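Local coordinates for putative P450-like enzyme (Streptomyces himastatinicus ATCC 53653, PDB 5Z9J), which binds heme b and probably acts as a cytochrome P450-type monooxygenase in bacterial secondary metabolism, at residues Leu151-Gln154 with Trp155-Lys158; Met250-Leu253 with Asp254-Asp258; Val99-Met102 with Glu103-His107. One frame throughout, in Å; residues are numbered along the deposited sequence.

All three contacts are local, between side chains three or four residues apart. Each has a buried side: contact 1 buries Phe152, Trp155 and Met156, contact 2 Leu251, Cys252 and Leu253, contact 3 Met102 and Val106. Contacts 1 and 3 sit in mid-helix, on helix 147-163 and helix 96-116, and each has an exposed side. Contact 2 spans the junction of helix 240-255 with helix 257-265. None touches another. Contacts 2 and 3 both pack on helix 350-367. Contact 1 pairs a buried indole with a salt bridge on the exposed side. Contact 2 is mostly apolar, with a thiol, a methyl and a phenyl ring. Contact 3 sets two cationic side chains beside a methionine.

Contact 1 of 3, residues Leu151-Gln154 with Trp155-Lys158; sequences LFRQ and WMDK
Trp155 lies against Leu151 and Phe152, the residues one turn earlier on helix 147-163. This is the F helix of the cytochrome P450 fold. Leu151 meets the indole with its branched end. Its CD1 is 3.3 Å from Trp155 NE1. Its CG and CD2 both reach Trp155 CZ2. CG of Leu151 stands anti to the backbone N (chi1 176°), which carries the two methyls along the indole. The carbonyl of Leu151 does double work. Its O accepts the helix bond from Trp155 N at 3.2 Å. The same O stands over one face of the indole, toward the rim. Phe152 approaches the far end of the indole, where its CE1 is 3.7 Å from Trp155 CZ3. The two six-membered rings are oblique, with planes at 38°.

The exposed side carries a charge pair. Arg153 bends at chi2, and its NH1 forms a salt bridge of 2.7 Å with Asp157 OD1. The guanidinium and carboxylate planes are nearly perpendicular, 82° apart. Gln154 and Lys158 run side by side nearby, pointing the same way.

The second shell of Trp155 comes from helix 172-202, the G helix. Leu185 and Met189 pack on the indole, and Tyr192 meets it edge-to-face. The indole thus joins the F and G helices, and its NE1 is hydrogen-bonded to Glu188 OE2.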
loop_
_atom_site.group_PDB
_atom_site.type_symbol
_atom_site.label_atom_id
_atom_site.label_comp_id
_atom_site.label_asym_id
_atom_site.label_seq_id
_atom_site.Cartn_x
_atom_site.Cartn_y
_atom_site.Cartn_z
ATOM N N LEU A 151 -9.715 -14.079 -9.912
ATOM C CA LEU A 151 -8.465 -14.791 -9.724
ATOM C C LEU A 151 -7.503 -13.938 -8.893
ATOM O O LEU A 151 -6.711 -14.467 -8.108
ATOM C CB LEU A 151 -7.858 -15.146 -11.081
ATOM C CG LEU A 151 -6.496 -15.828 -11.091
ATOM C CD1 LEU A 151 -6.588 -17.088 -10.247
ATOM C CD2 LEU A 151 -6.065 -16.156 -12.523
ATOM N N PHE A 152 -7.617 -12.620 -9.033
ATOM C CA PHE A 152 -6.769 -11.688 -8.282
ATOM C C PHE A 152 -7.155 -11.556 -6.797
ATOM O O PHE A 152 -6.275 -11.477 -5.922
ATOM C CB PHE A 152 -6.802 -10.303 -8.946
ATOM C CG PHE A 152 -6.161 -10.255 -10.320
ATOM C CD1 PHE A 152 -5.454 -11.336 -10.821
ATOM C CD2 PHE A 152 -6.266 -9.118 -11.110
ATOM C CE1 PHE A 152 -4.862 -11.276 -12.086
ATOM C CE2 PHE A 152 -5.679 -9.050 -12.370
ATOM C CZ PHE A 152 -4.978 -10.128 -12.858
ATOM N N ARG A 153 -8.455 -11.532 -6.504
ATOM C CA ARG A 153 -8.875 -11.414 -5.110
ATOM C C ARG A 153 -8.503 -12.684 -4.343
ATOM O O ARG A 153 -8.141 -12.618 -3.153
ATOM C CB ARG A 153 -10.382 -11.144 -5.017
ATOM C CG ARG A 153 -10.905 -10.991 -3.607
ATOM C CD ARG A 153 -10.992 -9.517 -3.238
ATOM N NE ARG A 153 -11.354 -9.254 -1.845
ATOM C CZ ARG A 153 -10.527 -9.343 -0.807
ATOM N NH1 ARG A 153 -9.258 -9.693 -0.972
ATOM N NH2 ARG A 153 -10.976 -9.072 0.407
ATOM N N GLN A 154 -8.493 -13.813 -5.059
ATOM C CA GLN A 154 -8.018 -15.083 -4.528
ATOM C C GLN A 154 -6.548 -15.006 -4.148
ATOM O O GLN A 154 -6.163 -15.345 -3.028
ATOM C CB GLN A 154 -8.216 -16.192 -5.570
ATOM C CG GLN A 154 -7.861 -17.584 -5.081
ATOM C CD GLN A 154 -8.166 -18.677 -6.097
ATOM O OE1 GLN A 154 -8.816 -18.440 -7.122
ATOM N NE2 GLN A 154 -7.699 -19.888 -5.809
ATOM N N TRP A 155 -5.739 -14.525 -5.087
ATOM C CA TRP A 155 -4.310 -14.383 -4.872
ATOM C C TRP A 155 -4.009 -13.401 -3.746
ATOM O O TRP A 155 -3.046 -13.580 -3.006
ATOM C CB TRP A 155 -3.614 -13.897 -6.147
ATOM C CG TRP A 155 -3.590 -14.866 -7.297
ATOM C CD1 TRP A 155 -3.950 -16.178 -7.283
ATOM C CD2 TRP A 155 -3.154 -14.579 -8.630
ATOM N NE1 TRP A 155 -3.777 -16.730 -8.539
ATOM C CE2 TRP A 155 -3.288 -15.764 -9.379
ATOM C CE3 TRP A 155 -2.670 -13.427 -9.263
ATOM C CZ2 TRP A 155 -2.947 -15.833 -10.726
ATOM C CZ3 TRP A 155 -2.334 -13.498 -10.604
ATOM C CH2 TRP A 155 -2.477 -14.691 -11.320
ATOM N N MET A 156 -4.891 -12.427 -3.553
ATOM C CA MET A 156 -4.628 -11.350 -2.622
ATOM C C MET A 156 -4.960 -11.736 -1.191
ATOM O O MET A 156 -4.484 -11.095 -0.256
ATOM C CB MET A 156 -5.442 -10.111 -3.035
ATOM C CG MET A 156 -5.360 -8.868 -2.121
ATOM S SD MET A 156 -3.763 -8.012 -2.293
ATOM C CE MET A 156 -3.721 -7.821 -4.072
ATOM N N ASP A 157 -5.652 -12.854 -1.004
ATOM C CA ASP A 157 -5.881 -13.338 0.350
ATOM C C ASP A 157 -4.796 -14.303 0.774
ATOM O O ASP A 157 -4.488 -14.398 1.963
ATOM C CB ASP A 157 -7.235 -14.015 0.456
ATOM C CG ASP A 157 -8.344 -13.050 0.323
ATOM O OD1 ASP A 157 -8.066 -11.875 0.008
ATOM O OD2 ASP A 157 -9.482 -13.466 0.520
ATOM N N LYS A 158 -4.204 -14.983 -0.202
ATOM C CA LYS A 158 -3.037 -15.812 0.033
ATOM C C LYS A 158 -1.839 -14.950 0.426
ATOM O O LYS A 158 -1.034 -15.321 1.283
ATOM C CB LYS A 158 -2.719 -16.655 -1.198
ATOM C CG LYS A 158 -3.719 -17.785 -1.440
ATOM C CD LYS A 158 -3.364 -18.574 -2.691
ATOM C CE LYS A 158 -4.316 -19.735 -2.923
ATOM N NZ LYS A 158 -3.942 -20.554 -4.139
#

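Contact 2 of 3, residues Met250-Leu253 with Asp254-Asp258; sequences MLCL and DAFSD
Phe256 N gives a hydrogen bond of 2.7 Å to Cys252 O, and Phe256 is then the first residue to leave helical geometry, with phi -110° and psi 78°. Two more backbone bonds precede it, from Asp254 N to Met250 O and from Ala255 N to Leu251 O. Helix 240-255 ends here. Phe256 is also the N-cap residue of helix 257-265, so one residue separates the two helices. In the P450 fold this is the end of the long central helix, where the J helix begins.

The Phe256 ring folds back over the last turn. Its CG lies anti to its own carbonyl carbon (chi1 -45°), and this brings the ring beside Cys252. Packing is tight at the backbone, where Phe256 CD2 is only 2.9 Å from Cys252 O. Cys252 CB is 4.0 Å from Phe256 CE2. The thiol is looser: SG lies 5.5 Å from the ring centroid in an oblique sulfur-aromatic contact. Ala255 CB sits over the centre of one ring face, 4.1 Å above the plane.

Phe328 packs on both Phe256 and Cys252. Tyr280 of helix 270-280 also touches Cys252. Asp254 has its partner outside these segments: its OD1 accepts a hydrogen bond from Ala373 N.

No charged pair holds Cys252 to Phe256. One backbone bond ties Phe256 to Cys252. The ring is probably held by van der Waals packing against Ala255 CB, Cys252 CB and Phe328, while Cys252 O limits how far it can turn.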
loop_
_atom_site.group_PDB
_atom_site.type_symbol
_atom_site.label_atom_id
_atom_site.label_comp_id
_atom_site.label_asym_id
_atom_site.label_seq_id
_atom_site.Cartn_x
_atom_site.Cartn_y
_atom_site.Cartn_z
ATOM N N MET A 250 -13.334 7.817 5.452
ATOM C CA MET A 250 -14.719 7.884 5.859
ATOM C C MET A 250 -14.887 7.614 7.354
ATOM O O MET A 250 -15.759 8.205 7.979
ATOM C CB MET A 250 -15.572 6.877 5.074
ATOM C CG MET A 250 -15.451 7.035 3.567
ATOM S SD MET A 250 -15.632 8.735 2.929
ATOM C CE MET A 250 -17.314 9.131 3.409
ATOM N N LEU A 251 -14.083 6.713 7.923
ATOM C CA LEU A 251 -14.133 6.437 9.364
ATOM C C LEU A 251 -13.733 7.655 10.184
ATOM O O LEU A 251 -14.341 7.944 11.220
ATOM C CB LEU A 251 -13.216 5.290 9.731
ATOM C CG LEU A 251 -13.011 5.110 11.226
ATOM C CD1 LEU A 251 -14.297 4.625 11.891
ATOM C CD2 LEU A 251 -11.873 4.133 11.537
ATOM N N CYS A 252 -12.685 8.336 9.738
ATOM C CA CYS A 252 -12.200 9.543 10.419
ATOM C C CYS A 252 -13.181 10.760 10.357
ATOM O O CYS A 252 -13.328 11.537 11.314
ATOM C CB CYS A 252 -10.811 9.891 9.846
ATOM S SG CYS A 252 -9.525 8.764 10.422
ATOM N N LEU A 253 -13.804 10.958 9.207
ATOM C CA LEU A 253 -14.861 11.923 9.016
ATOM C C LEU A 253 -16.036 11.656 9.972
ATOM O O LEU A 253 -16.638 12.579 10.512
ATOM C CB LEU A 253 -15.362 11.869 7.565
ATOM C CG LEU A 253 -14.436 12.453 6.504
ATOM C CD1 LEU A 253 -15.027 12.205 5.134
ATOM C CD2 LEU A 253 -14.262 13.906 6.690
ATOM N N ASP A 254 -16.442 10.388 10.063
ATOM C CA ASP A 254 -17.505 10.017 10.989
ATOM C C ASP A 254 -17.102 10.333 12.423
ATOM O O ASP A 254 -17.907 10.808 13.215
ATOM C CB ASP A 254 -17.845 8.543 10.864
ATOM C CG ASP A 254 -18.972 8.114 11.804
ATOM O OD1 ASP A 254 -20.135 8.039 11.372
ATOM O OD2 ASP A 254 -18.687 7.837 12.993
ATOM N N ALA A 255 -15.849 10.056 12.742
ATOM C CA ALA A 255 -15.354 10.206 14.105
ATOM C C ALA A 255 -15.159 11.672 14.477
ATOM O O ALA A 255 -15.463 12.081 15.587
ATOM C CB ALA A 255 -14.040 9.436 14.242
ATOM N N PHE A 256 -14.656 12.461 13.531
ATOM C CA PHE A 256 -14.365 13.881 13.768
ATOM C C PHE A 256 -15.318 14.797 13.028
ATOM O O PHE A 256 -14.966 15.397 12.001
ATOM C CB PHE A 256 -12.930 14.168 13.363
ATOM C CG PHE A 256 -11.982 13.133 13.862
ATOM C CD1 PHE A 256 -11.852 12.913 15.239
ATOM C CD2 PHE A 256 -11.156 12.471 13.018
ATOM C CE1 PHE A 256 -10.983 11.964 15.723
ATOM C CE2 PHE A 256 -10.278 11.517 13.500
ATOM C CZ PHE A 256 -10.192 11.267 14.847
ATOM N N SER A 257 -16.519 14.919 13.590
ATOM C CA SER A 257 -17.614 15.624 12.937
ATOM C C SER A 257 -17.274 17.086 12.644
ATOM O O SER A 257 -17.836 17.666 11.709
ATOM C CB SER A 257 -18.901 15.539 13.769
ATOM O OG SER A 257 -18.750 16.196 15.020
ATOM N N ASP A 258 -16.402 17.685 13.454
ATOM C CA ASP A 258 -15.923 19.038 13.183
ATOM C C ASP A 258 -15.166 19.072 11.855
ATOM O O ASP A 258 -15.344 19.970 11.028
ATOM C CB ASP A 258 -15.021 19.574 14.311
ATOM C CG ASP A 258 -13.729 18.746 14.516
ATOM O OD1 ASP A 258 -13.773 17.501 14.630
ATOM O OD2 ASP A 258 -12.633 19.336 14.484
#

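Contact 3 of 3, residues Val99-Met102 with Glu103-His107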
loop_
_atom_site.group_PDB
_atom_site.type_symbol
_atom_site.label_atom_id
_atom_site.label_comp_id
_atom_site.label_asym_id
_atom_site.label_seq_id
_atom_site.Cartn_x
_atom_site.Cartn_y
_atom_site.Cartn_z
ATOM N N VAL A 99 -3.335 7.283 -18.253
ATOM C CA VAL A 99 -3.765 7.996 -17.053
ATOM C C VAL A 99 -5.121 8.648 -17.259
ATOM O O VAL A 99 -6.021 8.525 -16.411
ATOM C CB VAL A 99 -2.755 9.054 -16.659
ATOM C CG1 VAL A 99 -3.167 9.711 -15.344
ATOM C CG2 VAL A 99 -1.386 8.420 -16.542
ATOM N N ALA A 100 -5.254 9.301 -18.416
ATOM C CA ALA A 100 -6.486 9.954 -18.832
ATOM C C ALA A 100 -7.638 8.967 -18.889
ATOM O O ALA A 100 -8.721 9.215 -18.350
ATOM C CB ALA A 100 -6.295 10.597 -20.182
ATOM N N LYS A 101 -7.378 7.837 -19.536
ATOM C CA LYS A 101 -8.360 6.778 -19.660
ATOM C C LYS A 101 -8.767 6.289 -18.273
ATOM O O LYS A 101 -9.958 6.076 -18.022
ATOM C CB LYS A 101 -7.805 5.639 -20.521
ATOM C CG LYS A 101 -8.623 4.341 -20.527
ATOM C CD LYS A 101 -7.950 3.273 -21.436
ATOM C CE LYS A 101 -8.617 1.903 -21.311
ATOM N NZ LYS A 101 -7.913 0.823 -22.096
ATOM N N MET A 102 -7.802 6.163 -17.356
ATOM C CA MET A 102 -8.155 5.725 -16.012
ATOM C C MET A 102 -9.073 6.723 -15.308
ATOM O O MET A 102 -10.118 6.335 -14.775
ATOM C CB MET A 102 -6.891 5.480 -15.171
ATOM C CG MET A 102 -6.285 4.101 -15.323
ATOM S SD MET A 102 -7.537 2.790 -15.442
ATOM C CE MET A 102 -7.749 2.618 -17.225
ATOM N N GLU A 103 -8.737 8.006 -15.350
ATOM C CA GLU A 103 -9.594 8.956 -14.652
ATOM C C GLU A 103 -10.924 9.087 -15.398
ATOM O O GLU A 103 -11.940 9.419 -14.795
ATOM C CB GLU A 103 -8.930 10.326 -14.490
ATOM C CG GLU A 103 -9.822 11.329 -13.731
ATOM C CD GLU A 103 -9.219 12.738 -13.602
ATOM O OE1 GLU A 103 -8.120 12.994 -14.145
ATOM O OE2 GLU A 103 -9.853 13.599 -12.945
ATOM N N SER A 104 -10.948 8.790 -16.692
ATOM C CA SER A 104 -12.228 8.840 -17.374
ATOM C C SER A 104 -13.112 7.708 -16.882
ATOM O O SER A 104 -14.324 7.829 -16.939
ATOM C CB SER A 104 -12.087 8.792 -18.904
ATOM O OG SER A 104 -11.929 7.473 -19.411
ATOM N N ARG A 105 -12.525 6.614 -16.403
ATOM C CA ARG A 105 -13.326 5.436 -16.054
ATOM C C ARG A 105 -13.750 5.333 -14.594
ATOM O O ARG A 105 -14.737 4.638 -14.278
ATOM C CB ARG A 105 -12.543 4.152 -16.396
ATOM C CG ARG A 105 -12.242 3.940 -17.867
ATOM C CD ARG A 105 -11.300 2.751 -18.034
ATOM N NE ARG A 105 -11.840 1.640 -18.804
ATOM C CZ ARG A 105 -11.130 0.556 -19.128
ATOM N NH1 ARG A 105 -9.860 0.449 -18.738
ATOM N NH2 ARG A 105 -11.675 -0.424 -19.842
ATOM N N VAL A 106 -13.008 6.026 -13.719
ATOM C CA VAL A 106 -13.162 5.830 -12.294
ATOM C C VAL A 106 -14.563 6.218 -11.815
ATOM O O VAL A 106 -15.116 5.575 -10.947
ATOM C CB VAL A 106 -12.063 6.592 -11.500
ATOM C CG1 VAL A 106 -12.197 8.094 -11.654
ATOM C CG2 VAL A 106 -12.059 6.181 -10.028
ATOM N N HIS A 107 -15.145 7.251 -12.388
ATOM C CA HIS A 107 -16.427 7.730 -11.897
ATOM C C HIS A 107 -17.507 6.742 -12.312
ATOM O O HIS A 107 -18.492 6.522 -11.582
ATOM C CB HIS A 107 -16.702 9.155 -12.391
ATOM C CG HIS A 107 -15.838 10.173 -11.715
ATOM N ND1 HIS A 107 -16.249 10.899 -10.613
ATOM C CD2 HIS A 107 -14.558 10.544 -11.946
ATOM C CE1 HIS A 107 -15.273 11.696 -10.220
ATOM N NE2 HIS A 107 -14.232 11.500 -11.012
#
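Arg105 runs back over Lys101 and Met102, one turn earlier on the same helix. Its CB lies 3.6 Å from Lys101 O and about as far from Met102 O. CG comes closer still, 3.1 Å from Lys101 O. CD then meets the methyl of Met102, with Arg105 CD and Met102 CE 3.6 Å apart. The chain bends at chi3 (118°), and the guanidinium ends up beside the Lys101 chain. Lys101 CE stands over one guanidinium face, 3.2 Å from Arg105 NH1. Met102 CE reaches the same NH1 at the guanidinium edge, in its plane.

These residues belong to helix 96-116, the D helix of the P450 fold. Met102 and Val106 pack on Met137 of helix 132-142, the E helix, and Arg105 touches Asp140 there. Val106 also touches Met355 of helix 350-367, the L helix.

Lys101 is extended and runs alongside Arg105, pointing the same way. Its NZ is 3.9 Å from Arg105 NH1, a proximity of like charges. Lys101 NZ is hydrogen-bonded to Glu206 O. The nearby Asp140 probably offsets part of the like charge. With an alanine at Arg105, Lys101 CE would probably lose the guanidinium face, Met102 CE the CD and NH1 beside it, and Asp140 its cationic neighbour. Lys101 O takes a weak hydrogen bond from Arg105 N and a second from Ser104 OG, at 2.8 Å.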